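Local coordinates for protein putative agmatinase (Clostridium difficile, PDB 3LHL) that probably hydrolyses agmatine to putrescine and urea as a manganese-dependent member of the arginase family, at residues W145-I158 and H174-I188. Sequence-based numbering, arbitrary orientation.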
loop_
_atom_site.group_PDB
_atom_site.type_symbol
_atom_site.label_atom_id
_atom_site.label_comp_id
_atom_site.label_asym_id
_atom_site.label_seq_id
_atom_site.Cartn_x
_atom_site.Cartn_y
_atom_site.Cartn_z
ATOM N N TRP A 145 13.586 2.729 5.393
ATOM C CA TRP A 145 14.195 3.627 6.361
ATOM C C TRP A 145 15.673 3.835 6.012
ATOM O O TRP A 145 16.223 4.916 6.229
ATOM C CB TRP A 145 14.082 3.063 7.776
ATOM C CG TRP A 145 14.767 3.925 8.789
ATOM C CD1 TRP A 145 14.293 5.082 9.342
ATOM C CD2 TRP A 145 16.083 3.731 9.326
ATOM N NE1 TRP A 145 15.236 5.624 10.190
ATOM C CE2 TRP A 145 16.342 4.815 10.199
ATOM C CE3 TRP A 145 17.068 2.748 9.153
ATOM C CZ2 TRP A 145 17.551 4.942 10.898
ATOM C CZ3 TRP A 145 18.270 2.873 9.847
ATOM C CH2 TRP A 145 18.500 3.965 10.710
ATOM N N ASP A 146 16.315 2.797 5.479
ATOM C CA ASP A 146 17.715 2.908 5.090
ATOM C C ASP A 146 17.857 3.959 3.993
ATOM O O ASP A 146 18.939 4.503 3.782
ATOM C CB ASP A 146 18.263 1.573 4.566
ATOM C CG ASP A 146 18.555 0.586 5.672
ATOM O OD1 ASP A 146 18.858 1.021 6.801
ATOM O OD2 ASP A 146 18.500 -0.632 5.410
ATOM N N ILE A 147 16.762 4.242 3.298
ATOM C CA ILE A 147 16.796 5.225 2.225
ATOM C C ILE A 147 16.448 6.648 2.666
ATOM O O ILE A 147 17.116 7.598 2.266
ATOM C CB ILE A 147 15.845 4.825 1.073
ATOM C CG1 ILE A 147 16.273 3.479 0.487
ATOM C CG2 ILE A 147 15.853 5.893 -0.008
ATOM C CD1 ILE A 147 15.333 2.952 -0.582
ATOM N N VAL A 148 15.415 6.797 3.494
ATOM C CA VAL A 148 14.980 8.124 3.933
ATOM C C VAL A 148 15.432 8.563 5.317
ATOM O O VAL A 148 15.499 9.761 5.595
ATOM C CB VAL A 148 13.439 8.244 3.883
ATOM C CG1 VAL A 148 12.942 7.988 2.462
ATOM C CG2 VAL A 148 12.804 7.261 4.867
ATOM N N GLY A 149 15.722 7.609 6.194
ATOM C CA GLY A 149 16.155 7.974 7.532
ATOM C C GLY A 149 15.004 8.388 8.431
ATOM O O GLY A 149 13.833 8.211 8.078
ATOM N N ASP A 150 15.336 8.960 9.586
ATOM C CA ASP A 150 14.337 9.375 10.568
ATOM C C ASP A 150 13.421 10.525 10.157
ATOM O O ASP A 150 13.723 11.299 9.245
ATOM C CB ASP A 150 15.018 9.757 11.885
ATOM C CG ASP A 150 15.950 8.673 12.408
ATOM O OD1 ASP A 150 15.689 7.473 12.175
ATOM O OD2 ASP A 150 16.943 9.032 13.073
ATOM N N ASN A 151 12.293 10.619 10.857
ATOM C CA ASN A 151 11.309 11.675 10.646
ATOM C C ASN A 151 10.702 11.723 9.254
ATOM O O ASN A 151 10.331 12.789 8.775
ATOM C CB ASN A 151 11.950 13.024 10.984
ATOM C CG ASN A 151 12.511 13.058 12.397
ATOM O OD1 ASN A 151 13.634 13.502 12.622
ATOM N ND2 ASN A 151 11.727 12.581 13.355
ATOM N N LYS A 152 10.598 10.572 8.601
ATOM C CA LYS A 152 10.017 10.522 7.263
ATOM C C LYS A 152 8.939 9.445 7.176
ATOM O O LYS A 152 8.031 9.527 6.348
ATOM C CB LYS A 152 11.098 10.217 6.220
ATOM C CG LYS A 152 12.357 11.060 6.338
ATOM C CD LYS A 152 12.078 12.541 6.152
ATOM C CE LYS A 152 11.549 12.842 4.767
ATOM N NZ LYS A 152 11.500 14.311 4.530
ATOM N N ILE A 153 9.050 8.436 8.034
ATOM C CA ILE A 153 8.115 7.321 8.030
ATOM C C ILE A 153 7.098 7.393 9.159
ATOM O O ILE A 153 7.455 7.607 10.319
ATOM C CB ILE A 153 8.889 5.992 8.110
ATOM C CG1 ILE A 153 9.934 5.961 6.987
ATOM C CG2 ILE A 153 7.933 4.809 8.006
ATOM C CD1 ILE A 153 10.875 4.779 7.041
ATOM N N PHE A 154 5.827 7.217 8.798
ATOM C CA PHE A 154 4.715 7.257 9.746
ATOM C C PHE A 154 3.910 5.975 9.607
ATOM O O PHE A 154 3.361 5.690 8.546
ATOM C CB PHE A 154 3.838 8.475 9.457
ATOM C CG PHE A 154 4.565 9.772 9.602
ATOM C CD1 PHE A 154 4.458 10.517 10.772
ATOM C CD2 PHE A 154 5.417 10.218 8.594
ATOM C CE1 PHE A 154 5.193 11.686 10.941
ATOM C CE2 PHE A 154 6.159 11.389 8.752
ATOM C CZ PHE A 154 6.047 12.122 9.930
ATOM N N GLN A 155 3.842 5.207 10.688
ATOM C CA GLN A 155 3.146 3.931 10.672
ATOM C C GLN A 155 1.876 3.981 11.504
ATOM O O GLN A 155 1.844 4.608 12.561
ATOM C CB GLN A 155 4.096 2.848 11.181
ATOM C CG GLN A 155 5.517 3.030 10.642
ATOM C CD GLN A 155 6.435 1.879 10.982
ATOM O OE1 GLN A 155 6.269 0.765 10.479
ATOM N NE2 GLN A 155 7.410 2.138 11.842
ATOM N N PHE A 156 0.834 3.312 11.018
ATOM C CA PHE A 156 -0.458 3.300 11.695
ATOM C C PHE A 156 -1.098 1.922 11.785
ATOM O O PHE A 156 -1.022 1.136 10.845
ATOM C CB PHE A 156 -1.421 4.229 10.960
ATOM C CG PHE A 156 -0.968 5.645 10.914
ATOM C CD1 PHE A 156 -1.372 6.549 11.895
ATOM C CD2 PHE A 156 -0.129 6.084 9.894
ATOM C CE1 PHE A 156 -0.946 7.872 11.860
ATOM C CE2 PHE A 156 0.303 7.409 9.853
ATOM C CZ PHE A 156 -0.106 8.302 10.834
ATOM N N GLY A 157 -1.735 1.649 12.921
ATOM C CA GLY A 157 -2.421 0.385 13.120
ATOM C C GLY A 157 -1.558 -0.791 13.533
ATOM O O GLY A 157 -2.059 -1.907 13.677
ATOM N N ILE A 158 -0.269 -0.542 13.736
ATOM C CA ILE A 158 0.675 -1.590 14.110
ATOM C C ILE A 158 0.283 -2.305 15.402
ATOM O O ILE A 158 -0.028 -1.669 16.406
ATOM C CB ILE A 158 2.099 -1.012 14.289
ATOM C CG1 ILE A 158 2.392 0.041 13.206
ATOM C CG2 ILE A 158 3.126 -2.150 14.234
ATOM C CD1 ILE A 158 2.349 -0.473 11.776
ATOM N N HIS A 174 13.121 6.159 15.207
ATOM C CA HIS A 174 13.532 6.154 13.812
ATOM C C HIS A 174 12.332 6.318 12.875
ATOM O O HIS A 174 12.489 6.637 11.698
ATOM C CB HIS A 174 14.304 4.873 13.502
ATOM C CG HIS A 174 15.651 4.816 14.157
ATOM N ND1 HIS A 174 16.643 5.740 13.903
ATOM C CD2 HIS A 174 16.166 3.954 15.065
ATOM C CE1 HIS A 174 17.710 5.448 14.623
ATOM N NE2 HIS A 174 17.447 4.368 15.337
ATOM N N THR A 175 11.132 6.108 13.411
ATOM C CA THR A 175 9.904 6.268 12.635
ATOM C C THR A 175 8.812 6.689 13.596
ATOM O O THR A 175 8.955 6.540 14.807
ATOM C CB THR A 175 9.419 4.943 11.981
ATOM O OG1 THR A 175 8.806 4.119 12.980
ATOM C CG2 THR A 175 10.581 4.180 11.347
ATOM N N TYR A 176 7.728 7.232 13.059
ATOM C CA TYR A 176 6.599 7.598 13.896
ATOM C C TYR A 176 5.685 6.385 13.811
ATOM O O TYR A 176 5.428 5.875 12.720
ATOM C CB TYR A 176 5.853 8.813 13.352
ATOM C CG TYR A 176 4.512 8.975 14.021
ATOM C CD1 TYR A 176 4.407 9.577 15.274
ATOM C CD2 TYR A 176 3.355 8.450 13.439
ATOM C CE1 TYR A 176 3.184 9.652 15.936
ATOM C CE2 TYR A 176 2.128 8.519 14.091
ATOM C CZ TYR A 176 2.051 9.121 15.340
ATOM O OH TYR A 176 0.842 9.197 15.990
HETATM N N MSE A 177 5.185 5.925 14.949
HETATM C CA MSE A 177 4.323 4.758 14.940
HETATM C C MSE A 177 3.150 4.837 15.894
HETATM O O MSE A 177 3.328 5.087 17.081
HETATM C CB MSE A 177 5.143 3.509 15.271
HETATM C CG MSE A 177 4.327 2.230 15.322
HETATM SE SE MSE A 177 5.381 0.691 15.842
HETATM C CE MSE A 177 6.377 0.438 14.195
ATOM N N GLU A 178 1.943 4.639 15.375
ATOM C CA GLU A 178 0.779 4.629 16.246
ATOM C C GLU A 178 0.458 3.153 16.419
ATOM O O GLU A 178 0.133 2.454 15.454
ATOM C CB GLU A 178 -0.424 5.344 15.633
ATOM C CG GLU A 178 -1.495 5.630 16.687
ATOM C CD GLU A 178 -2.881 5.854 16.113
ATOM O OE1 GLU A 178 -3.001 6.585 15.109
ATOM O OE2 GLU A 178 -3.853 5.307 16.683
ATOM N N ILE A 179 0.562 2.675 17.648
ATOM C CA ILE A 179 0.312 1.273 17.929
ATOM C C ILE A 179 -1.143 0.983 18.256
ATOM O O ILE A 179 -1.795 1.741 18.971
ATOM C CB ILE A 179 1.212 0.793 19.093
ATOM C CG1 ILE A 179 2.682 0.954 18.691
ATOM C CG2 ILE A 179 0.891 -0.660 19.459
ATOM C CD1 ILE A 179 3.656 0.759 19.835
ATOM N N GLY A 180 -1.645 -0.115 17.698
ATOM C CA GLY A 180 -3.010 -0.541 17.951
ATOM C C GLY A 180 -4.144 0.331 17.454
ATOM O O GLY A 180 -5.289 0.129 17.858
ATOM N N GLY A 181 -3.852 1.292 16.584
ATOM C CA GLY A 181 -4.910 2.151 16.083
ATOM C C GLY A 181 -4.479 3.091 14.975
ATOM O O GLY A 181 -3.314 3.101 14.573
ATOM N N ILE A 182 -5.429 3.881 14.482
ATOM C CA ILE A 182 -5.172 4.842 13.411
ATOM C C ILE A 182 -5.774 6.209 13.755
ATOM O O ILE A 182 -5.912 7.072 12.889
ATOM C CB ILE A 182 -5.795 4.360 12.084
ATOM C CG1 ILE A 182 -7.306 4.198 12.260
ATOM C CG2 ILE A 182 -5.178 3.023 11.664
ATOM C CD1 ILE A 182 -8.023 3.767 11.019
ATOM N N ASP A 183 -6.119 6.396 15.024
ATOM C CA ASP A 183 -6.739 7.635 15.491
ATOM C C ASP A 183 -5.941 8.920 15.282
ATOM O O ASP A 183 -6.525 9.993 15.138
ATOM C CB ASP A 183 -7.102 7.499 16.972
ATOM C CG ASP A 183 -8.071 6.359 17.228
ATOM O OD1 ASP A 183 -9.158 6.353 16.611
ATOM O OD2 ASP A 183 -7.749 5.467 18.046
ATOM N N THR A 184 -4.615 8.818 15.259
ATOM C CA THR A 184 -3.774 9.992 15.077
ATOM C C THR A 184 -3.556 10.374 13.614
ATOM O O THR A 184 -2.908 11.384 13.328
ATOM C CB THR A 184 -2.386 9.788 15.716
ATOM O OG1 THR A 184 -1.693 8.740 15.028
ATOM C CG2 THR A 184 -2.521 9.420 17.188
ATOM N N PHE A 185 -4.102 9.588 12.690
ATOM C CA PHE A 185 -3.912 9.854 11.262
ATOM C C PHE A 185 -4.246 11.273 10.805
ATOM O O PHE A 185 -3.475 11.882 10.062
ATOM C CB PHE A 185 -4.698 8.858 10.407
ATOM C CG PHE A 185 -4.299 8.870 8.948
ATOM C CD1 PHE A 185 -2.978 8.604 8.570
ATOM C CD2 PHE A 185 -5.231 9.175 7.955
ATOM C CE1 PHE A 185 -2.591 8.644 7.221
ATOM C CE2 PHE A 185 -4.858 9.219 6.606
ATOM C CZ PHE A 185 -3.531 8.954 6.237
ATOM N N GLU A 186 -5.388 11.802 11.233
ATOM C CA GLU A 186 -5.777 13.152 10.832
ATOM C C GLU A 186 -4.743 14.177 11.281
ATOM O O GLU A 186 -4.406 15.094 10.532
ATOM C CB GLU A 186 -7.154 13.512 11.393
ATOM C CG GLU A 186 -7.661 14.893 10.966
ATOM C CD GLU A 186 -9.134 15.101 11.286
ATOM O OE1 GLU A 186 -9.658 14.397 12.173
ATOM O OE2 GLU A 186 -9.770 15.976 10.660
ATOM N N ASN A 187 -4.233 14.016 12.500
ATOM C CA ASN A 187 -3.224 14.931 13.010
ATOM C C ASN A 187 -1.946 14.860 12.177
ATOM O O ASN A 187 -1.373 15.889 11.828
ATOM C CB ASN A 187 -2.897 14.625 14.477
ATOM C CG ASN A 187 -3.885 15.254 15.438
ATOM O OD1 ASN A 187 -4.562 16.219 15.098
ATOM N ND2 ASN A 187 -3.957 14.725 16.650
ATOM N N ILE A 188 -1.505 13.643 11.864
ATOM C CA ILE A 188 -0.293 13.449 11.074
ATOM C C ILE A 188 -0.435 14.036 9.680
ATOM O O ILE A 188 0.480 14.687 9.182
ATOM C CB ILE A 188 0.073 11.945 10.960
ATOM C CG1 ILE A 188 0.512 11.420 12.331
ATOM C CG2 ILE A 188 1.196 11.737 9.933
ATOM C CD1 ILE A 188 1.663 12.205 12.952
HETATM O O HOH W 1 11.367 7.811 9.450
#
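Strands 153-156 and 176-179 run side by side and parallel, their axes 5° apart, joined by backbone hydrogen bonds from Tyr-176 N to Ile-153 O (2.8 Å), Gln-155 N to Tyr-176 O, and Glu-178 N to Gln-155 O. The pairing slips at Gly-157, whose positive phi turns the chain, and resumes where Gly-180 N donates to Ile-158 O. Beyond one end, Asp-150 OD1 takes two ring N-H groups from opposite faces of its carboxylate: His-174 ND1 (2.6 Å) on the syn side and Trp-145 NE1 (2.8 Å) on the anti side. The shared oxygen holds the two rings together, with the indole edge meeting the imidazole face at 67°. A water ties Gly-149 O and His-174 O to Ile-153 N. On the face with Phe-154, Phe-156 and Tyr-176, the edge of Phe-185 stands perpendicular over the Phe-156 ring, while Ile-188 CG1 touches the rim at CZ (3.5 Å). Glu-178, its CG swung away from its own amide nitrogen (chi1 -165°), reaches past the Phe-156 edge, OE1 to CD1 3.6 Å, to the turn before helix 185-191, where OE1 accepts from Thr-184 N and OG1. On the reverse face Ile-158 CG1 packs against selenomethionine Met-177 CG (3.6 Å). Helix 163-170 links the two strands in a beta-alpha-beta crossover and packs on this face through Phe-166; Ile-158 also touches manganese ligand Asp-121. Strand 115-120 pairs with 153-158, leaving 176-179 outermost in the arginase-type parallel sheet.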